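Local coordinates for protein extracellular ligand-binding receptor (Sphaerobacter thermophilus, PDB 4ZPJ) that probably serves as the substrate-binding protein of an ABC transporter, capturing a small ligand outside the cell membrane for delivery to its transport partners, at residues 122-127 / 145-150; 175-180 / 416-421; 185-190 / 214-219; 255-260 / 285-290. All coordinates share one frame; numbering follows the deposited sequence.

Interaction 1: residues 122-127 / 145-150; sequences HLIAGI and MPTIVT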
loop_
_atom_site.group_PDB
_atom_site.type_symbol
_atom_site.label_atom_id
_atom_site.label_comp_id
_atom_site.label_asym_id
_atom_site.label_seq_id
_atom_site.Cartn_x
_atom_site.Cartn_y
_atom_site.Cartn_z
ATOM N N HIS A 122 1.240 0.003 -24.522
ATOM C CA HIS A 122 1.799 1.339 -24.449
ATOM C C HIS A 122 2.134 1.758 -23.017
ATOM O O HIS A 122 2.783 2.766 -22.807
ATOM C CB HIS A 122 0.780 2.306 -25.055
ATOM C CG HIS A 122 0.430 1.989 -26.480
ATOM N ND1 HIS A 122 -0.874 1.912 -26.926
ATOM C CD2 HIS A 122 1.209 1.698 -27.550
ATOM C CE1 HIS A 122 -0.887 1.619 -28.212
ATOM N NE2 HIS A 122 0.365 1.484 -28.615
ATOM N N LEU A 123 1.678 0.964 -22.049
ATOM C CA LEU A 123 1.782 1.258 -20.645
ATOM C C LEU A 123 1.578 -0.037 -19.842
ATOM O O LEU A 123 0.760 -0.864 -20.220
ATOM C CB LEU A 123 0.705 2.308 -20.283
ATOM C CG LEU A 123 0.717 2.710 -18.808
ATOM C CD1 LEU A 123 0.332 4.164 -18.568
ATOM C CD2 LEU A 123 -0.199 1.798 -18.016
ATOM N N ILE A 124 2.266 -0.189 -18.714
ATOM C CA ILE A 124 2.060 -1.329 -17.819
ATOM C C ILE A 124 1.698 -0.859 -16.437
ATOM O O ILE A 124 2.328 0.052 -15.919
ATOM C CB ILE A 124 3.299 -2.233 -17.784
ATOM C CG1 ILE A 124 3.273 -3.201 -18.993
ATOM C CG2 ILE A 124 3.367 -3.110 -16.539
ATOM C CD1 ILE A 124 4.547 -3.979 -19.123
ATOM N N ALA A 125 0.687 -1.483 -15.833
ATOM C CA ALA A 125 0.271 -1.183 -14.459
ATOM C C ALA A 125 0.359 -2.460 -13.659
ATOM O O ALA A 125 0.211 -3.553 -14.208
ATOM C CB ALA A 125 -1.159 -0.641 -14.418
ATOM N N GLY A 126 0.604 -2.324 -12.367
ATOM C CA GLY A 126 0.535 -3.465 -11.481
ATOM C C GLY A 126 1.818 -3.695 -10.703
ATOM O O GLY A 126 2.344 -2.742 -10.040
ATOM N N ILE A 127 2.269 -4.963 -10.753
ATOM C CA ILE A 127 3.417 -5.493 -10.050
ATOM C C ILE A 127 3.183 -5.685 -8.561
ATOM O O ILE A 127 3.266 -4.732 -7.722
ATOM C CB ILE A 127 4.671 -4.680 -10.265
ATOM C CG1 ILE A 127 4.843 -4.378 -11.768
ATOM C CG2 ILE A 127 5.832 -5.460 -9.653
ATOM C CD1 ILE A 127 6.143 -3.670 -12.094
HETATM N N MSE A 145 9.358 1.648 -21.182
HETATM C CA MSE A 145 7.952 1.365 -20.956
HETATM C C MSE A 145 7.432 2.070 -19.726
HETATM O O MSE A 145 7.839 1.740 -18.584
HETATM C CB MSE A 145 7.855 -0.125 -20.700
HETATM C CG MSE A 145 6.456 -0.591 -20.353
HETATM SE SE MSE A 145 5.115 -0.291 -21.780
HETATM C CE MSE A 145 6.181 -0.966 -23.295
ATOM N N PRO A 146 6.482 2.986 -19.917
ATOM C CA PRO A 146 5.875 3.635 -18.775
ATOM C C PRO A 146 5.156 2.638 -17.916
ATOM O O PRO A 146 4.432 1.770 -18.423
ATOM C CB PRO A 146 4.895 4.650 -19.416
ATOM C CG PRO A 146 5.452 4.851 -20.794
ATOM C CD PRO A 146 5.895 3.464 -21.174
ATOM N N THR A 147 5.406 2.701 -16.628
ATOM C CA THR A 147 5.004 1.632 -15.711
ATOM C C THR A 147 4.412 2.257 -14.461
ATOM O O THR A 147 5.007 3.169 -13.903
ATOM C CB THR A 147 6.226 0.794 -15.339
ATOM O OG1 THR A 147 6.789 0.215 -16.520
ATOM C CG2 THR A 147 5.825 -0.273 -14.387
ATOM N N ILE A 148 3.238 1.794 -14.052
ATOM C CA ILE A 148 2.567 2.306 -12.858
ATOM C C ILE A 148 2.518 1.159 -11.826
ATOM O O ILE A 148 1.738 0.212 -11.984
ATOM C CB ILE A 148 1.088 2.696 -13.112
ATOM C CG1 ILE A 148 0.880 3.538 -14.353
ATOM C CG2 ILE A 148 0.504 3.441 -11.941
ATOM C CD1 ILE A 148 1.384 4.896 -14.310
ATOM N N VAL A 149 3.337 1.244 -10.790
ATOM C CA VAL A 149 3.352 0.225 -9.758
ATOM C C VAL A 149 2.252 0.424 -8.741
ATOM O O VAL A 149 2.176 1.473 -8.086
ATOM C CB VAL A 149 4.687 0.203 -9.052
ATOM C CG1 VAL A 149 4.670 -0.819 -7.924
ATOM C CG2 VAL A 149 5.736 -0.183 -10.077
ATOM N N THR A 150 1.384 -0.589 -8.613
ATOM C CA THR A 150 0.215 -0.452 -7.747
ATOM C C THR A 150 0.383 -1.146 -6.396
ATOM O O THR A 150 -0.467 -0.994 -5.506
ATOM C CB THR A 150 -1.051 -0.966 -8.462
ATOM O OG1 THR A 150 -0.850 -2.322 -8.900
ATOM C CG2 THR A 150 -1.327 -0.123 -9.707
#

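Interaction 2: residues 175-180 / 416-421; sequences NGQYDA and PDFDDL. With ZN (zinc ion), chain D; ZN (zinc ion), chain C.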
loop_
_atom_site.group_PDB
_atom_site.type_symbol
_atom_site.label_atom_id
_atom_site.label_comp_id
_atom_site.label_asym_id
_atom_site.label_seq_id
_atom_site.Cartn_x
_atom_site.Cartn_y
_atom_site.Cartn_z
ATOM N N ASN A 175 7.547 0.871 1.180
ATOM C CA ASN A 175 7.320 0.232 2.488
ATOM C C ASN A 175 7.644 1.147 3.642
ATOM O O ASN A 175 8.700 1.759 3.675
ATOM C CB ASN A 175 8.217 -1.000 2.654
ATOM C CG ASN A 175 7.784 -2.127 1.782
ATOM O OD1 ASN A 175 6.622 -2.326 1.609
ATOM N ND2 ASN A 175 8.702 -2.779 1.165
ATOM N N GLY A 176 6.748 1.187 4.589
ATOM C CA GLY A 176 6.851 2.042 5.732
ATOM C C GLY A 176 6.180 3.412 5.636
ATOM O O GLY A 176 6.047 4.136 6.651
ATOM N N GLN A 177 5.777 3.811 4.444
ATOM C CA GLN A 177 5.366 5.217 4.218
ATOM C C GLN A 177 4.050 5.573 4.933
ATOM O O GLN A 177 3.872 6.703 5.311
ATOM C CB GLN A 177 5.269 5.492 2.696
ATOM C CG GLN A 177 4.847 6.885 2.269
ATOM C CD GLN A 177 4.865 7.124 0.757
ATOM O OE1 GLN A 177 5.200 6.241 0.019
ATOM N NE2 GLN A 177 4.482 8.341 0.309
ATOM N N TYR A 178 3.120 4.626 5.092
ATOM C CA TYR A 178 1.884 4.928 5.770
ATOM C C TYR A 178 1.956 4.640 7.275
ATOM O O TYR A 178 1.164 5.180 8.030
ATOM C CB TYR A 178 0.657 4.287 5.081
ATOM C CG TYR A 178 0.678 2.838 4.971
ATOM C CD1 TYR A 178 0.408 2.054 6.091
ATOM C CD2 TYR A 178 0.973 2.200 3.761
ATOM C CE1 TYR A 178 0.474 0.681 6.024
ATOM C CE2 TYR A 178 1.024 0.832 3.691
ATOM C CZ TYR A 178 0.763 0.077 4.841
ATOM O OH TYR A 178 0.763 -1.281 4.870
ATOM N N ASP A 179 2.960 3.877 7.706
ATOM C CA ASP A 179 3.227 3.682 9.113
ATOM C C ASP A 179 4.126 4.738 9.782
ATOM O O ASP A 179 4.012 4.981 10.982
ATOM C CB ASP A 179 3.767 2.260 9.338
ATOM C CG ASP A 179 2.699 1.203 9.042
ATOM O OD1 ASP A 179 1.508 1.505 9.395
ATOM O OD2 ASP A 179 3.016 0.110 8.452
ATOM N N ALA A 180 5.017 5.360 9.046
ATOM C CA ALA A 180 5.963 6.262 9.645
ATOM C C ALA A 180 5.272 7.421 10.373
ATOM O O ALA A 180 5.704 7.772 11.452
ATOM C CB ALA A 180 6.869 6.795 8.577
ATOM N N PRO A 416 -1.063 15.385 5.490
ATOM C CA PRO A 416 -1.058 15.673 4.011
ATOM C C PRO A 416 0.359 15.666 3.435
ATOM O O PRO A 416 1.357 15.860 4.172
ATOM C CB PRO A 416 -1.607 17.106 3.932
ATOM C CG PRO A 416 -1.247 17.725 5.253
ATOM C CD PRO A 416 -1.358 16.607 6.274
ATOM N N ASP A 417 0.446 15.429 2.144
ATOM C CA ASP A 417 1.687 15.648 1.412
ATOM C C ASP A 417 2.860 14.904 2.038
ATOM O O ASP A 417 3.980 15.391 2.127
ATOM C CB ASP A 417 1.975 17.127 1.290
ATOM C CG ASP A 417 0.779 17.901 0.667
ATOM O OD1 ASP A 417 0.606 17.995 -0.537
ATOM O OD2 ASP A 417 0.051 18.531 1.414
ATOM N N PHE A 418 2.589 13.687 2.436
ATOM C CA PHE A 418 3.621 12.849 2.957
ATOM C C PHE A 418 4.279 12.040 1.820
ATOM O O PHE A 418 3.640 11.205 1.172
ATOM C CB PHE A 418 3.053 11.969 4.014
ATOM C CG PHE A 418 4.107 11.415 4.941
ATOM C CD1 PHE A 418 4.671 12.221 5.934
ATOM C CD2 PHE A 418 4.550 10.126 4.783
ATOM C CE1 PHE A 418 5.629 11.694 6.767
ATOM C CE2 PHE A 418 5.546 9.603 5.582
ATOM C CZ PHE A 418 6.068 10.369 6.584
ATOM N N ASP A 419 5.557 12.311 1.566
ATOM C CA ASP A 419 6.249 11.672 0.463
ATOM C C ASP A 419 7.049 10.439 0.871
ATOM O O ASP A 419 7.134 10.116 2.066
ATOM C CB ASP A 419 7.127 12.652 -0.298
ATOM C CG ASP A 419 8.234 13.257 0.528
ATOM O OD1 ASP A 419 8.915 12.581 1.336
ATOM O OD2 ASP A 419 8.449 14.469 0.314
ATOM N N ASP A 420 7.630 9.770 -0.113
ATOM C CA ASP A 420 8.337 8.518 0.139
ATOM C C ASP A 420 9.832 8.724 0.459
ATOM O O ASP A 420 10.627 7.810 0.417
ATOM C CB ASP A 420 8.118 7.513 -1.021
ATOM C CG ASP A 420 8.630 8.018 -2.353
ATOM O OD1 ASP A 420 8.878 9.235 -2.494
ATOM O OD2 ASP A 420 8.742 7.197 -3.292
ATOM N N LEU A 421 10.219 9.928 0.829
ATOM C CA LEU A 421 11.607 10.199 1.033
ATOM C C LEU A 421 11.860 10.685 2.428
ATOM O O LEU A 421 12.975 10.996 2.734
ATOM C CB LEU A 421 12.053 11.287 0.079
ATOM C CG LEU A 421 12.018 11.013 -1.418
ATOM C CD1 LEU A 421 12.255 12.330 -2.159
ATOM C CD2 LEU A 421 13.106 10.020 -1.735
HETATM ZN ZN ZN D . -1.234 18.732 -0.691
HETATM ZN ZN ZN C . 9.718 15.721 1.457
#

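Interaction 3: residues 185-190 / 214-219; sequences YAYETL and SRFEQA. With ZN (zinc ion), chain E.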
loop_
_atom_site.group_PDB
_atom_site.type_symbol
_atom_site.label_atom_id
_atom_site.label_comp_id
_atom_site.label_asym_id
_atom_site.label_seq_id
_atom_site.Cartn_x
_atom_site.Cartn_y
_atom_site.Cartn_z
ATOM N N TYR A 185 2.984 10.487 15.606
ATOM C CA TYR A 185 1.835 10.498 16.484
ATOM C C TYR A 185 2.178 9.923 17.854
ATOM O O TYR A 185 1.755 10.456 18.866
ATOM C CB TYR A 185 0.712 9.671 15.877
ATOM C CG TYR A 185 -0.605 9.843 16.573
ATOM C CD1 TYR A 185 -1.394 10.970 16.335
ATOM C CD2 TYR A 185 -1.050 8.901 17.483
ATOM C CE1 TYR A 185 -2.611 11.133 16.970
ATOM C CE2 TYR A 185 -2.254 9.059 18.139
ATOM C CZ TYR A 185 -3.023 10.196 17.890
ATOM O OH TYR A 185 -4.230 10.379 18.515
ATOM N N ALA A 186 2.943 8.835 17.870
ATOM C CA ALA A 186 3.345 8.171 19.128
ATOM C C ALA A 186 4.155 9.107 20.029
ATOM O O ALA A 186 3.961 9.136 21.262
ATOM C CB ALA A 186 4.177 6.935 18.822
ATOM N N TYR A 187 5.096 9.830 19.413
ATOM C CA TYR A 187 5.954 10.765 20.121
ATOM C C TYR A 187 5.186 12.031 20.500
ATOM O O TYR A 187 5.149 12.411 21.679
ATOM C CB TYR A 187 7.163 11.179 19.279
ATOM C CG TYR A 187 8.195 11.935 20.106
ATOM C CD1 TYR A 187 8.140 13.323 20.268
ATOM C CD2 TYR A 187 9.231 11.268 20.721
ATOM C CE1 TYR A 187 9.102 13.990 21.037
ATOM C CE2 TYR A 187 10.174 11.920 21.479
ATOM C CZ TYR A 187 10.097 13.272 21.638
ATOM O OH TYR A 187 11.068 13.878 22.381
ATOM N N GLU A 188 4.641 12.708 19.486
ATOM C CA GLU A 188 4.064 14.054 19.666
ATOM C C GLU A 188 2.761 14.047 20.469
ATOM O O GLU A 188 2.582 14.877 21.314
ATOM C CB GLU A 188 3.752 14.732 18.324
ATOM C CG GLU A 188 4.874 14.785 17.306
ATOM C CD GLU A 188 6.044 15.647 17.739
ATOM O OE1 GLU A 188 7.019 15.747 16.950
ATOM O OE2 GLU A 188 5.984 16.246 18.831
ATOM N N THR A 189 1.831 13.168 20.127
ATOM C CA THR A 189 0.504 13.129 20.769
ATOM C C THR A 189 0.486 12.091 21.910
ATOM O O THR A 189 0.140 12.415 23.029
ATOM C CB THR A 189 -0.568 12.828 19.714
ATOM O OG1 THR A 189 -0.401 13.749 18.641
ATOM C CG2 THR A 189 -2.020 12.939 20.264
ATOM N N LEU A 190 0.914 10.866 21.669
ATOM C CA LEU A 190 0.783 9.865 22.753
ATOM C C LEU A 190 1.833 9.936 23.869
ATOM O O LEU A 190 1.670 9.283 24.921
ATOM C CB LEU A 190 0.740 8.429 22.180
ATOM C CG LEU A 190 -0.423 8.199 21.210
ATOM C CD1 LEU A 190 -0.302 6.819 20.515
ATOM C CD2 LEU A 190 -1.780 8.389 21.931
ATOM N N SER A 214 13.264 5.468 11.993
ATOM C CA SER A 214 13.787 6.716 11.456
ATOM C C SER A 214 12.944 7.908 11.886
ATOM O O SER A 214 13.481 8.855 12.433
ATOM C CB SER A 214 13.848 6.624 9.934
ATOM O OG SER A 214 14.162 7.871 9.374
ATOM N N ARG A 215 11.634 7.850 11.707
ATOM C CA ARG A 215 10.780 8.943 12.170
ATOM C C ARG A 215 10.728 9.063 13.663
ATOM O O ARG A 215 10.597 10.172 14.190
ATOM C CB ARG A 215 9.319 8.783 11.744
ATOM C CG ARG A 215 9.013 8.812 10.276
ATOM C CD ARG A 215 9.331 10.123 9.614
ATOM N NE ARG A 215 8.581 11.242 10.143
ATOM C CZ ARG A 215 8.622 12.458 9.604
ATOM N NH1 ARG A 215 9.374 12.676 8.542
ATOM N NH2 ARG A 215 7.923 13.465 10.141
ATOM N N PHE A 216 10.766 7.923 14.372
ATOM C CA PHE A 216 10.586 7.980 15.822
ATOM C C PHE A 216 11.836 8.564 16.335
ATOM O O PHE A 216 11.800 9.357 17.262
ATOM C CB PHE A 216 10.244 6.592 16.418
ATOM C CG PHE A 216 9.852 6.596 17.885
ATOM C CD1 PHE A 216 8.730 7.245 18.316
ATOM C CD2 PHE A 216 10.605 5.903 18.819
ATOM C CE1 PHE A 216 8.367 7.253 19.668
ATOM C CE2 PHE A 216 10.262 5.875 20.172
ATOM C CZ PHE A 216 9.137 6.552 20.600
ATOM N N GLU A 217 12.959 8.223 15.715
ATOM C CA GLU A 217 14.270 8.720 16.166
ATOM C C GLU A 217 14.439 10.208 15.861
ATOM O O GLU A 217 14.928 10.936 16.686
ATOM C CB GLU A 217 15.448 7.911 15.584
ATOM C CG GLU A 217 15.642 6.585 16.305
ATOM C CD GLU A 217 16.821 5.761 15.819
ATOM O OE1 GLU A 217 17.452 6.114 14.813
ATOM O OE2 GLU A 217 17.093 4.736 16.446
ATOM N N GLN A 218 14.016 10.632 14.688
ATOM C CA GLN A 218 14.016 12.049 14.345
ATOM C C GLN A 218 13.178 12.892 15.265
ATOM O O GLN A 218 13.544 14.015 15.504
ATOM C CB GLN A 218 13.518 12.249 12.922
ATOM C CG GLN A 218 14.530 11.735 11.915
ATOM C CD GLN A 218 14.132 11.892 10.454
ATOM O OE1 GLN A 218 12.983 12.227 10.113
ATOM N NE2 GLN A 218 15.109 11.660 9.568
ATOM N N ALA A 219 12.055 12.390 15.807
ATOM C CA ALA A 219 11.292 13.217 16.768
ATOM C C ALA A 219 11.923 13.282 18.137
ATOM O O ALA A 219 11.469 14.065 18.982
ATOM C CB ALA A 219 9.859 12.772 16.898
HETATM ZN ZN ZN E . 8.725 16.830 17.448
#

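Interaction 4: residues 255-260 / 285-290; sequences AFHGTS and GADVDQ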
loop_
_atom_site.group_PDB
_atom_site.type_symbol
_atom_site.label_atom_id
_atom_site.label_comp_id
_atom_site.label_asym_id
_atom_site.label_seq_id
_atom_site.Cartn_x
_atom_site.Cartn_y
_atom_site.Cartn_z
ATOM N N ALA A 255 4.180 -3.052 15.535
ATOM C CA ALA A 255 4.248 -4.358 14.860
ATOM C C ALA A 255 3.675 -4.367 13.426
ATOM O O ALA A 255 2.583 -3.788 13.132
ATOM C CB ALA A 255 3.522 -5.384 15.671
ATOM N N PHE A 256 4.416 -5.033 12.543
ATOM C CA PHE A 256 4.023 -5.242 11.141
ATOM C C PHE A 256 4.157 -6.686 10.692
ATOM O O PHE A 256 5.192 -7.315 10.905
ATOM C CB PHE A 256 4.895 -4.387 10.232
ATOM C CG PHE A 256 4.802 -4.752 8.795
ATOM C CD1 PHE A 256 5.633 -5.740 8.254
ATOM C CD2 PHE A 256 3.908 -4.095 7.968
ATOM C CE1 PHE A 256 5.550 -6.084 6.913
ATOM C CE2 PHE A 256 3.813 -4.434 6.611
ATOM C CZ PHE A 256 4.645 -5.424 6.087
ATOM N N HIS A 257 3.110 -7.200 10.050
ATOM C CA HIS A 257 3.125 -8.523 9.421
ATOM C C HIS A 257 2.569 -8.498 8.041
ATOM O O HIS A 257 2.571 -9.513 7.376
ATOM C CB HIS A 257 2.281 -9.503 10.208
ATOM C CG HIS A 257 2.727 -9.671 11.600
ATOM N ND1 HIS A 257 2.377 -8.787 12.606
ATOM C CD2 HIS A 257 3.573 -10.566 12.150
ATOM C CE1 HIS A 257 2.944 -9.175 13.731
ATOM N NE2 HIS A 257 3.707 -10.228 13.471
ATOM N N GLY A 258 2.082 -7.359 7.580
ATOM C CA GLY A 258 1.330 -7.332 6.317
ATOM C C GLY A 258 -0.083 -7.800 6.594
ATOM O O GLY A 258 -0.420 -8.186 7.692
ATOM N N THR A 259 -0.911 -7.718 5.591
ATOM C CA THR A 259 -2.249 -8.190 5.627
ATOM C C THR A 259 -2.241 -9.671 5.386
ATOM O O THR A 259 -2.238 -10.105 4.243
ATOM C CB THR A 259 -3.032 -7.519 4.515
ATOM O OG1 THR A 259 -2.961 -6.127 4.757
ATOM C CG2 THR A 259 -4.458 -8.020 4.487
ATOM N N SER A 260 -2.267 -10.433 6.476
ATOM C CA SER A 260 -1.946 -11.844 6.429
ATOM C C SER A 260 -2.522 -12.553 7.624
ATOM O O SER A 260 -2.995 -11.935 8.594
ATOM C CB SER A 260 -0.439 -11.993 6.529
ATOM O OG SER A 260 0.017 -11.481 7.793
ATOM N N GLY A 285 -0.926 -0.313 9.654
ATOM C CA GLY A 285 -2.177 -0.234 8.916
ATOM C C GLY A 285 -2.478 -1.456 8.106
ATOM O O GLY A 285 -3.628 -1.827 7.932
ATOM N N ALA A 286 -1.452 -2.138 7.634
ATOM C CA ALA A 286 -1.695 -3.409 6.926
ATOM C C ALA A 286 -2.316 -4.500 7.803
ATOM O O ALA A 286 -3.098 -5.380 7.334
ATOM C CB ALA A 286 -0.389 -3.901 6.335
ATOM N N ASP A 287 -2.006 -4.436 9.091
ATOM C CA ASP A 287 -2.358 -5.524 10.007
ATOM C C ASP A 287 -3.810 -5.361 10.444
ATOM O O ASP A 287 -4.395 -6.280 10.975
ATOM C CB ASP A 287 -1.439 -5.538 11.260
ATOM C CG ASP A 287 -0.047 -6.231 11.032
ATOM O OD1 ASP A 287 0.646 -5.949 10.014
ATOM O OD2 ASP A 287 0.358 -7.056 11.922
ATOM N N VAL A 288 -4.392 -4.179 10.259
ATOM C CA VAL A 288 -5.803 -3.990 10.603
ATOM C C VAL A 288 -6.641 -3.632 9.356
ATOM O O VAL A 288 -7.697 -2.987 9.437
ATOM C CB VAL A 288 -5.985 -2.947 11.732
ATOM C CG1 VAL A 288 -5.388 -3.476 13.024
ATOM C CG2 VAL A 288 -5.385 -1.602 11.365
ATOM N N ASP A 289 -6.166 -4.050 8.193
ATOM C CA ASP A 289 -6.867 -3.816 6.943
ATOM C C ASP A 289 -8.266 -4.408 7.001
ATOM O O ASP A 289 -8.502 -5.453 7.629
ATOM C CB ASP A 289 -6.117 -4.451 5.763
ATOM C CG ASP A 289 -6.798 -4.133 4.380
ATOM O OD1 ASP A 289 -6.886 -2.941 4.028
ATOM O OD2 ASP A 289 -7.258 -5.057 3.670
ATOM N N GLN A 290 -9.172 -3.732 6.296
ATOM C CA GLN A 290 -10.568 -4.050 6.170
ATOM C C GLN A 290 -10.839 -5.501 5.882
ATOM O O GLN A 290 -11.744 -6.059 6.429
ATOM C CB GLN A 290 -11.133 -3.290 4.943
ATOM C CG GLN A 290 -12.643 -3.401 4.834
ATOM C CD GLN A 290 -13.300 -2.565 5.900
ATOM O OE1 GLN A 290 -12.908 -1.402 6.107
ATOM N NE2 GLN A 290 -14.271 -3.131 6.593
#

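Interaction 1: residues 122-127 / 145-150
Two neighbouring parallel strands of a beta-alpha-beta unit, 123-126 and 147-149, are joined here by a ladder that starts where I124 N donates to P146 O. The strand directions differ by only 7° and their axes approach to 4.6 Å, as expected of adjacent strands in one sheet. I124 and G126 each use both N and O, alternating along the ladder: I124 O takes I148 N at 2.7 Å, G126 N reaches I148 O at 2.8 Å, and G126 O receives T150 N. Between them the CA-H groups of T147 and V149 lean on the I124 and G126 carbonyl oxygens, so each of those oxygens is gripped by an N-H and a weaker C-H. Helix 130-142 makes the crossover between the strands, and its L140 packs on I124, I127 and T147. On that same face I127 CD1 fits between T147 CG2 and V149 CG2, the latter at 4.0 Å. The other face carries A125 and I148, with A125 CB 4.2 Å from I148 CB. L123 CD2 crosses I148 CG1 there at a slant, and I148 meets L369 of helix 362-371. At the strand entrance, selenomethionine M145 bends at chi2 and chi3, which folds SE back over the backbone to 3.7 Å from L123 N, while its CG meets I124 CD1 at about a right angle. G126 has a positive phi, at which a CB would press on the carbonyl O of A125. Strand 55-61 hydrogen-bonds to the far edge of 123-126, through G58 and L60, placing this pair inside the sheet.

Interaction 2: residues 175-180 / 416-421
The side chains of Q177 and F418 run past each other in opposite directions, amide and ring planes 43° apart. A180 CB and Q177 O approach that ring obliquely, the oxygen reaching CE2 at 3.4 Å and the methyl reaching CZ at 4.2 Å. In the amide's own plane lies F418 O, accepting from NE2 at 3.1 Å, although the bond is bent (144° at the hydrogen) and the donor sits tilted from the carbonyl plane. D420 CB lies 3.3 Å from Q177 OE1, beside the other end of the amide. A side chain fully extended from CG anti to the backbone N (chi1 180°) is what carries the amide this far. Both its ends are fixed: NE2 also donates to P390 O, its stronger partner, and OE1 accepts from A174 N, which together define the amide's rotation. A leucine here would probably leave the F418 and P390 carbonyls without their NE2 donor and A174 N without its acceptor. Further along, D417 chelates one zinc ion through both carboxylate oxygens, and D419 OD2 binds another at 2.1 Å while its OD1 accepts from L421 N in an Asx turn. D420 is held by T158 and S387. The contact thus joins the loop leading into helix 180-188 to the end of strand 407-418, where D417 and F418 form a G1 bulge opposite T392 of strand 390-401, and I394 of that strand backs F418.

Interaction 3: residues 185-190 / 214-219
Y187 and A219 bring their backbones closest, CA to CA 6.8 Å, where the last turn of helix 180-188 comes beside the C-terminal end of helix 203-218. The tyrosine ring receives A219 on one face. The A219 methyl makes a CH-pi contact there, CB standing 4.0 Å from the Y187 ring centroid and 25° off the normal, while the carbonyl oxygen of A219 hangs over the rim, 3.1 Å from CZ. The phenol oxygen is not hydrogen-bonded to that carbonyl: OH and A219 O are 3.4 Å apart at a poor angle. A carbonyl oxygen so near a pi face is likely to be somewhat unfavourable, and the cation-pi contact of R193 with the same ring may offset part of this. Helix 203-218 is the connection between strands 194-200 and 222-229 in the parallel sheet of one lobe, and both helices rest on it, since A186 and F216 each touch M195. Here F216, with CG anti to its own backbone N (chi1 -172°), swings CE1 toward the other helix, to 4.1 Å from Y187 CB and 4.3 Å from A186 CB. Replacing Y187 by a serine would probably strip the A219 methyl of its aromatic cover, deprive R193 of its pi partner and open a gap between the helix ends. E188 holds a zinc ion through OE1 at 2.1 Å. That same oxygen lies 4.1 Å from A219 CB, whereas E188 OE2 sits in plane at the edge of the Y187 ring.

Interaction 4: residues 255-260 / 285-290
H257 and D287 meet just past the C-terminal ends of neighbouring strands 252-256 and 281-283 of a parallel alpha/beta sheet, where loops leave the strands in a Rossmann-like lobe. Along the histidine, CB lies 3.6 Å from D287 OD2 and CG 3.5 Å from the same oxygen. ND1 then donates to OD2 at 2.7 Å, the carboxylate oxygen being in the imidazole plane and using its syn lone pair. CE1 passes 3.8 Å from OD2, and NE2 at the tip is hydrogen-bonded to H198 NE2 of strand 194-200. Because CG stands beside the backbone N (chi1 -59°), the ring nitrogen and main-chain amide of H257 face one carboxylate: H257 N donates to D287 OD1 at 2.8 Å, nearly straight at 170°, again through a syn lone pair. Two bonds from a single residue thus fix the rotation of the buried carboxylate, although its plane and the ring's are 48° apart. The ring is further enclosed by F236 and F266. A286 CB packs on F256 CE2 and lies 3.8 Å from G258 CA, while the F256 ring carries G258 N over its centre. S260, next, is the N-cap of helix 261-272, its hydroxyl bonded to A263 N. T259 adds a third bond between the two loops: its OG1 donates to A286 O at 2.7 Å, slightly tilted from the carbonyl plane.

From the N terminus, interaction 1 comes first, closing a 17-residue, mostly helical loop inside the sheet of one lobe before interaction 2 opens. Interaction 2 begins at 175-180 and is completed only by 416-421, near the C terminus, so its 235-residue loop encloses both interactions 3 and 4, which follow each other without crossing. Interaction 3 joins two helices of the second lobe and interaction 4 the loops that follow two neighbouring strands of its parallel sheet. Interaction 2 touches both: A180 packs on R215 of interaction 3, and D179 OD1 probably hydrogen-bonds to G285 N of interaction 4. Interaction 1 stands apart, its centre about 21 Å from that of interaction 2.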